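Local coordinates for protein mannan endo-1,4-beta-mannosidase (Cryptopygus antarcticus, PDB 4OOZ) that hydrolyses internal beta-1,4-mannosidic linkages of mannans, galactomannans and glucomannans, releasing mainly mannobiose and longer mannooligosaccharides, at residues N43-S48 and T340-S345; D112-L117 and K168-L173. All coordinates share one frame; numbering follows the deposited sequence.

Overall arrangement
The enzyme is a (beta/alpha)8 barrel of glycosyl hydrolase family 5, and its two contacts illustrate how such a barrel is closed and packed. From the N terminus, strand 35-45 runs out through N43-A45 into the loop W46-S48, one half of interaction 1. The chain then builds most of the barrel before strand 337-340 returns beside strand 35-45 and runs on into T340-S345, completing the ring at the substrate side. Interaction 2 is nested within that long loop: helix 109-122 meets the turn leading into strand 173-180, at the opposite end of the barrel strands. The contacts lie about 19 Å apart, centre to centre, and their nearest atoms, about 6 Å apart, do not touch.

Interaction 1 of 2, residues N43-S48 and T340-S345; sequences NFAWRS and TWQFNS. With BMA (beta-D-mannopyranose), chain G.
A45 CB rests 3.7 Å from W341 CH2, and W46 CZ3 comes within 4.4 Å of the same W341 CH2. They lie at the C-terminal end of the seam where the first and last strands of the (beta/alpha)8 barrel, 35-45 and 337-340, run parallel. The rings of F44 and F343 lie side by side on the outer side, near W68 of helix 58-74. W341 binds substrate: with CG anti to the backbone N (chi1 174°), its indole has the mannose O5 over one face, 3.1 Å from W341 CZ2, and Q342 CB over the other. The same sugar is hydrogen-bonded to E181 and E312, the probable catalytic pair. The N43 amide crosses W341 at an angle, its plane turned 51° from the indole, with N43 CG 3.6 Å from W341 CE3; R81 binds N43 OD1. Q342 CD stands 3.7 Å above the W46 ring plane, offset toward its rim, the amide steeply inclined. Replacing W46 by an alanine removes the indole, which would probably open a gap beside W341 CH2 and leave the end of the Q342 side chain without its cover. Backbone bonds continue the strand pairing: N43 N gives to T340 O at 2.8 Å, and N43 O receives F343 N. At the polar edge N344 OD1 takes G346 N, while N344 ND2 reaches W46 O at 3.0 Å, tilted 37° out of the carbonyl plane.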
loop_
_atom_site.group_PDB
_atom_site.type_symbol
_atom_site.label_atom_id
_atom_site.label_comp_id
_atom_site.label_asym_id
_atom_site.label_seq_id
_atom_site.Cartn_x
_atom_site.Cartn_y
_atom_site.Cartn_z
ATOM N N ASN A 43 2.864 5.261 -8.138
ATOM C CA ASN A 43 1.930 4.162 -8.266
ATOM C C ASN A 43 1.900 3.724 -9.722
ATOM O O ASN A 43 1.607 4.528 -10.600
ATOM C CB ASN A 43 0.529 4.565 -7.806
ATOM C CG ASN A 43 0.365 4.498 -6.306
ATOM O OD1 ASN A 43 -0.132 3.507 -5.772
ATOM N ND2 ASN A 43 0.771 5.557 -5.616
ATOM N N PHE A 44 2.247 2.471 -9.994
ATOM C CA PHE A 44 1.830 1.886 -11.255
ATOM C C PHE A 44 0.339 1.771 -11.099
ATOM O O PHE A 44 -0.439 2.164 -11.966
ATOM C CB PHE A 44 2.435 0.503 -11.519
ATOM C CG PHE A 44 3.905 0.508 -11.806
ATOM C CD1 PHE A 44 4.619 1.690 -11.881
ATOM C CD2 PHE A 44 4.571 -0.687 -12.017
ATOM C CE1 PHE A 44 5.976 1.675 -12.147
ATOM C CE2 PHE A 44 5.921 -0.710 -12.283
ATOM C CZ PHE A 44 6.628 0.471 -12.346
ATOM N N ALA A 45 -0.018 1.248 -9.928
ATOM C CA ALA A 45 -1.335 0.728 -9.602
ATOM C C ALA A 45 -1.692 -0.423 -10.541
ATOM O O ALA A 45 -2.004 -1.514 -10.070
ATOM C CB ALA A 45 -2.372 1.818 -9.646
ATOM N N TRP A 46 -1.625 -0.192 -11.853
ATOM C CA TRP A 46 -1.841 -1.257 -12.829
ATOM C C TRP A 46 -1.476 -0.881 -14.262
ATOM O O TRP A 46 -1.296 0.288 -14.598
ATOM C CB TRP A 46 -3.301 -1.721 -12.802
ATOM C CG TRP A 46 -4.299 -0.655 -13.123
ATOM C CD1 TRP A 46 -4.703 -0.255 -14.363
ATOM C CD2 TRP A 46 -5.041 0.132 -12.186
ATOM N NE1 TRP A 46 -5.643 0.740 -14.257
ATOM C CE2 TRP A 46 -5.874 0.991 -12.930
ATOM C CE3 TRP A 46 -5.083 0.194 -10.790
ATOM C CZ2 TRP A 46 -6.728 1.911 -12.325
ATOM C CZ3 TRP A 46 -5.932 1.103 -10.192
ATOM C CH2 TRP A 46 -6.743 1.949 -10.957
ATOM N N ARG A 47 -1.362 -1.911 -15.095
ATOM C CA ARG A 47 -1.341 -1.768 -16.546
ATOM C C ARG A 47 -2.711 -2.180 -17.066
ATOM O O ARG A 47 -3.347 -1.452 -17.825
ATOM C CB ARG A 47 -0.237 -2.622 -17.167
ATOM C CG ARG A 47 -0.417 -2.909 -18.644
ATOM C CD ARG A 47 -0.133 -1.698 -19.508
ATOM N NE ARG A 47 -0.137 -2.041 -20.928
ATOM C CZ ARG A 47 0.180 -1.196 -21.904
ATOM N NH1 ARG A 47 0.537 0.050 -21.615
ATOM N NH2 ARG A 47 0.149 -1.596 -23.169
ATOM N N SER A 48 -3.154 -3.359 -16.637
ATOM C CA SER A 48 -4.514 -3.825 -16.875
ATOM C C SER A 48 -5.202 -4.027 -15.533
ATOM O O SER A 48 -4.775 -4.857 -14.734
ATOM C CB SER A 48 -4.520 -5.129 -17.673
ATOM O OG SER A 48 -3.865 -4.974 -18.919
ATOM N N THR A 340 3.610 9.286 -6.177
ATOM C CA THR A 340 2.701 9.984 -7.074
ATOM C C THR A 340 1.602 9.071 -7.581
ATOM O O THR A 340 1.815 7.872 -7.763
ATOM C CB THR A 340 3.452 10.543 -8.240
ATOM O OG1 THR A 340 4.507 9.625 -8.542
ATOM C CG2 THR A 340 4.040 11.880 -7.892
ATOM N N TRP A 341 0.426 9.624 -7.839
ATOM C CA TRP A 341 -0.658 8.741 -8.206
ATOM C C TRP A 341 -0.682 8.402 -9.687
ATOM O O TRP A 341 -0.619 9.269 -10.558
ATOM C CB TRP A 341 -2.013 9.296 -7.804
ATOM C CG TRP A 341 -3.085 8.412 -8.345
ATOM C CD1 TRP A 341 -4.002 8.732 -9.298
ATOM C CD2 TRP A 341 -3.295 7.022 -8.039
ATOM N NE1 TRP A 341 -4.795 7.647 -9.579
ATOM C CE2 TRP A 341 -4.383 6.585 -8.818
ATOM C CE3 TRP A 341 -2.683 6.114 -7.169
ATOM C CZ2 TRP A 341 -4.874 5.283 -8.752
ATOM C CZ3 TRP A 341 -3.172 4.819 -7.107
ATOM C CH2 TRP A 341 -4.258 4.418 -7.894
ATOM N N GLN A 342 -0.806 7.096 -9.903
ATOM C CA GLN A 342 -0.732 6.364 -11.163
ATOM C C GLN A 342 0.097 6.874 -12.328
ATOM O O GLN A 342 -0.153 7.915 -12.938
ATOM C CB GLN A 342 -2.142 6.077 -11.660
ATOM C CG GLN A 342 -2.343 4.592 -11.608
ATOM C CD GLN A 342 -3.705 4.111 -11.949
ATOM O OE1 GLN A 342 -4.694 4.815 -11.784
ATOM N NE2 GLN A 342 -3.771 2.878 -12.419
ATOM N N PHE A 343 1.049 6.005 -12.648
ATOM C CA PHE A 343 2.044 6.137 -13.696
ATOM C C PHE A 343 1.496 5.887 -15.096
ATOM O O PHE A 343 2.128 6.251 -16.085
ATOM C CB PHE A 343 3.189 5.161 -13.400
ATOM C CG PHE A 343 4.482 5.484 -14.096
ATOM C CD1 PHE A 343 5.262 6.553 -13.682
ATOM C CD2 PHE A 343 4.942 4.689 -15.132
ATOM C CE1 PHE A 343 6.459 6.838 -14.306
ATOM C CE2 PHE A 343 6.142 4.967 -15.763
ATOM C CZ PHE A 343 6.902 6.044 -15.349
ATOM N N ASN A 344 0.330 5.253 -15.189
ATOM C CA ASN A 344 -0.247 4.961 -16.500
ATOM C C ASN A 344 -1.028 6.139 -17.059
ATOM O O ASN A 344 -1.567 6.067 -18.159
ATOM C CB ASN A 344 -1.139 3.711 -16.452
ATOM C CG ASN A 344 -2.382 3.881 -15.590
ATOM O OD1 ASN A 344 -2.952 4.967 -15.476
ATOM N ND2 ASN A 344 -2.826 2.780 -15.004
ATOM N N SER A 345 -1.110 7.201 -16.264
ATOM C CA SER A 345 -1.692 8.480 -16.665
ATOM C C SER A 345 -3.205 8.440 -16.842
ATOM O O SER A 345 -3.763 9.263 -17.565
ATOM C CB SER A 345 -1.047 8.975 -17.963
ATOM O OG SER A 345 0.346 8.728 -17.971
HETATM C C1 BMA G . -7.474 4.888 -5.860
HETATM C C2 BMA G . -8.233 5.429 -4.686
HETATM C C3 BMA G . -9.455 6.160 -5.188
HETATM C C4 BMA G . -9.067 7.242 -6.203
HETATM C C5 BMA G . -8.110 6.704 -7.284
HETATM C C6 BMA G . -7.481 7.829 -8.074
HETATM O O1 BMA G . -6.331 4.284 -5.329
HETATM O O2 BMA G . -7.438 6.411 -4.038
HETATM O O3 BMA G . -10.178 6.757 -4.114
HETATM O O4 BMA G . -10.238 7.744 -6.837
HETATM O O5 BMA G . -7.044 5.945 -6.679
HETATM O O6 BMA G . -8.212 9.026 -7.837
#

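Interaction 2 of 2, residues D112-L117 and K168-L173; sequences DLSDLL and KSKPSL
K170 NZ is held by two groups one turn apart on helix 109-122: it donates to S114 OG at 3.1 Å and forms a salt bridge with D118. With chi1 at 168°, S114 OG points away from its backbone N and is placed to meet K170 NZ, and the helix thereby sets a hydroxyl and a carboxylate around one ammonium group. Between backbone and charge, the lysine chain bends at chi2 (-117°) and lays its methylenes across L117, whose CD1 is 3.9 Å from K170 CB. Further along, L117 CB meets K170 CD at 4.0 Å, so the leucine packs against much of the aliphatic part of the lysine. L117 CD1 also faces L173 CD2, 4.0 Å away, which carries the apolar contact inward. The segment K170-L173 that delivers these groups is a type II beta turn, with S172 in the third position at a positive phi of 79°; the closing bond from L173 N to K170 O is weak. S172 OG is modelled 3.0 Å from L117 O, but its placement is doubtful and the bond unsettled. The contact is a worked case of barrel-end packing, remote from the catalytic centre: L167 of helix 149-167 touches S114, L117 and L173, while strand 126-133 adds L127 against L117 and L129 against L173, and pairs its L127 backbone with S172.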
loop_
_atom_site.group_PDB
_atom_site.type_symbol
_atom_site.label_atom_id
_atom_site.label_comp_id
_atom_site.label_asym_id
_atom_site.label_seq_id
_atom_site.Cartn_x
_atom_site.Cartn_y
_atom_site.Cartn_z
ATOM N N ASP A 112 4.429 -14.953 -11.960
ATOM C CA ASP A 112 4.399 -13.614 -12.533
ATOM C C ASP A 112 4.956 -12.587 -11.560
ATOM O O ASP A 112 5.861 -11.811 -11.899
ATOM C CB ASP A 112 2.971 -13.239 -12.919
ATOM C CG ASP A 112 2.305 -14.296 -13.768
ATOM O OD1 ASP A 112 3.024 -15.008 -14.499
ATOM O OD2 ASP A 112 1.064 -14.413 -13.703
ATOM N N LEU A 113 4.400 -12.587 -10.353
ATOM C CA LEU A 113 4.858 -11.687 -9.307
ATOM C C LEU A 113 6.346 -11.874 -9.048
ATOM O O LEU A 113 7.093 -10.902 -8.998
ATOM C CB LEU A 113 4.063 -11.904 -8.019
ATOM C CG LEU A 113 2.624 -11.389 -8.033
ATOM C CD1 LEU A 113 1.936 -11.686 -6.711
ATOM C CD2 LEU A 113 2.597 -9.899 -8.334
ATOM N N SER A 114 6.765 -13.127 -8.899
ATOM C CA SER A 114 8.169 -13.471 -8.696
ATOM C C SER A 114 9.049 -12.873 -9.784
ATOM O O SER A 114 10.098 -12.280 -9.503
ATOM C CB SER A 114 8.343 -14.990 -8.658
ATOM O OG SER A 114 9.706 -15.359 -8.746
ATOM N N ASP A 115 8.605 -13.024 -11.027
ATOM C CA ASP A 115 9.325 -12.474 -12.167
ATOM C C ASP A 115 9.504 -10.959 -12.037
ATOM O O ASP A 115 10.628 -10.430 -12.127
ATOM C CB ASP A 115 8.585 -12.814 -13.461
ATOM C CG ASP A 115 9.331 -12.364 -14.692
ATOM O OD1 ASP A 115 10.230 -13.102 -15.144
ATOM O OD2 ASP A 115 9.013 -11.276 -15.215
ATOM N N LEU A 116 8.392 -10.266 -11.807
ATOM C CA LEU A 116 8.419 -8.813 -11.701
ATOM C C LEU A 116 9.315 -8.353 -10.555
ATOM O O LEU A 116 10.003 -7.339 -10.664
ATOM C CB LEU A 116 7.009 -8.261 -11.512
ATOM C CG LEU A 116 6.882 -6.765 -11.792
ATOM C CD1 LEU A 116 7.209 -6.472 -13.249
ATOM C CD2 LEU A 116 5.499 -6.265 -11.436
ATOM N N LEU A 117 9.300 -9.106 -9.459
ATOM C CA LEU A 117 10.153 -8.815 -8.315
ATOM C C LEU A 117 11.619 -8.936 -8.698
ATOM O O LEU A 117 12.440 -8.104 -8.305
ATOM C CB LEU A 117 9.837 -9.751 -7.150
ATOM C CG LEU A 117 8.467 -9.594 -6.491
ATOM C CD1 LEU A 117 8.302 -10.603 -5.372
ATOM C CD2 LEU A 117 8.277 -8.182 -5.972
ATOM N N LYS A 168 8.837 -14.541 -0.179
ATOM C CA LYS A 168 9.465 -13.939 0.995
ATOM C C LYS A 168 10.990 -13.926 0.946
ATOM O O LYS A 168 11.634 -13.380 1.840
ATOM C CB LYS A 168 9.013 -14.657 2.267
ATOM C CG LYS A 168 9.429 -16.113 2.354
ATOM C CD LYS A 168 8.890 -16.745 3.624
ATOM C CE LYS A 168 9.254 -18.213 3.725
ATOM N NZ LYS A 168 8.639 -18.831 4.930
ATOM N N SER A 169 11.571 -14.529 -0.084
ATOM C CA SER A 169 13.023 -14.521 -0.217
ATOM C C SER A 169 13.449 -13.457 -1.213
ATOM O O SER A 169 14.592 -13.434 -1.664
ATOM C CB SER A 169 13.545 -15.889 -0.659
ATOM O OG SER A 169 13.269 -16.122 -2.030
ATOM N N LYS A 170 12.518 -12.576 -1.554
ATOM C CA LYS A 170 12.773 -11.560 -2.561
ATOM C C LYS A 170 12.891 -10.169 -1.968
ATOM O O LYS A 170 11.901 -9.604 -1.503
ATOM C CB LYS A 170 11.665 -11.564 -3.618
ATOM C CG LYS A 170 11.396 -12.922 -4.225
ATOM C CD LYS A 170 11.706 -12.929 -5.708
ATOM C CE LYS A 170 11.679 -14.345 -6.254
ATOM N NZ LYS A 170 12.423 -14.458 -7.536
ATOM N N PRO A 171 14.110 -9.610 -1.986
ATOM C CA PRO A 171 14.261 -8.167 -1.806
ATOM C C PRO A 171 13.564 -7.467 -2.965
ATOM O O PRO A 171 13.262 -8.138 -3.954
ATOM C CB PRO A 171 15.775 -7.958 -1.842
ATOM C CG PRO A 171 16.358 -9.289 -1.539
ATOM C CD PRO A 171 15.409 -10.286 -2.118
ATOM N N SER A 172 13.324 -6.163 -2.837
ATOM C CA SER A 172 12.476 -5.372 -3.740
ATOM C C SER A 172 11.006 -5.599 -3.401
ATOM O O SER A 172 10.146 -4.806 -3.780
ATOM C CB SER A 172 12.747 -5.678 -5.218
ATOM O OG SER A 172 12.235 -6.945 -5.586
ATOM N N LEU A 173 10.716 -6.677 -2.683
ATOM C CA LEU A 173 9.403 -6.831 -2.080
ATOM C C LEU A 173 9.437 -6.153 -0.725
ATOM O O LEU A 173 9.650 -6.789 0.308
ATOM C CB LEU A 173 9.000 -8.299 -1.951
ATOM C CG LEU A 173 7.671 -8.594 -1.245
ATOM C CD1 LEU A 173 6.587 -7.595 -1.630
ATOM C CD2 LEU A 173 7.221 -10.011 -1.558
#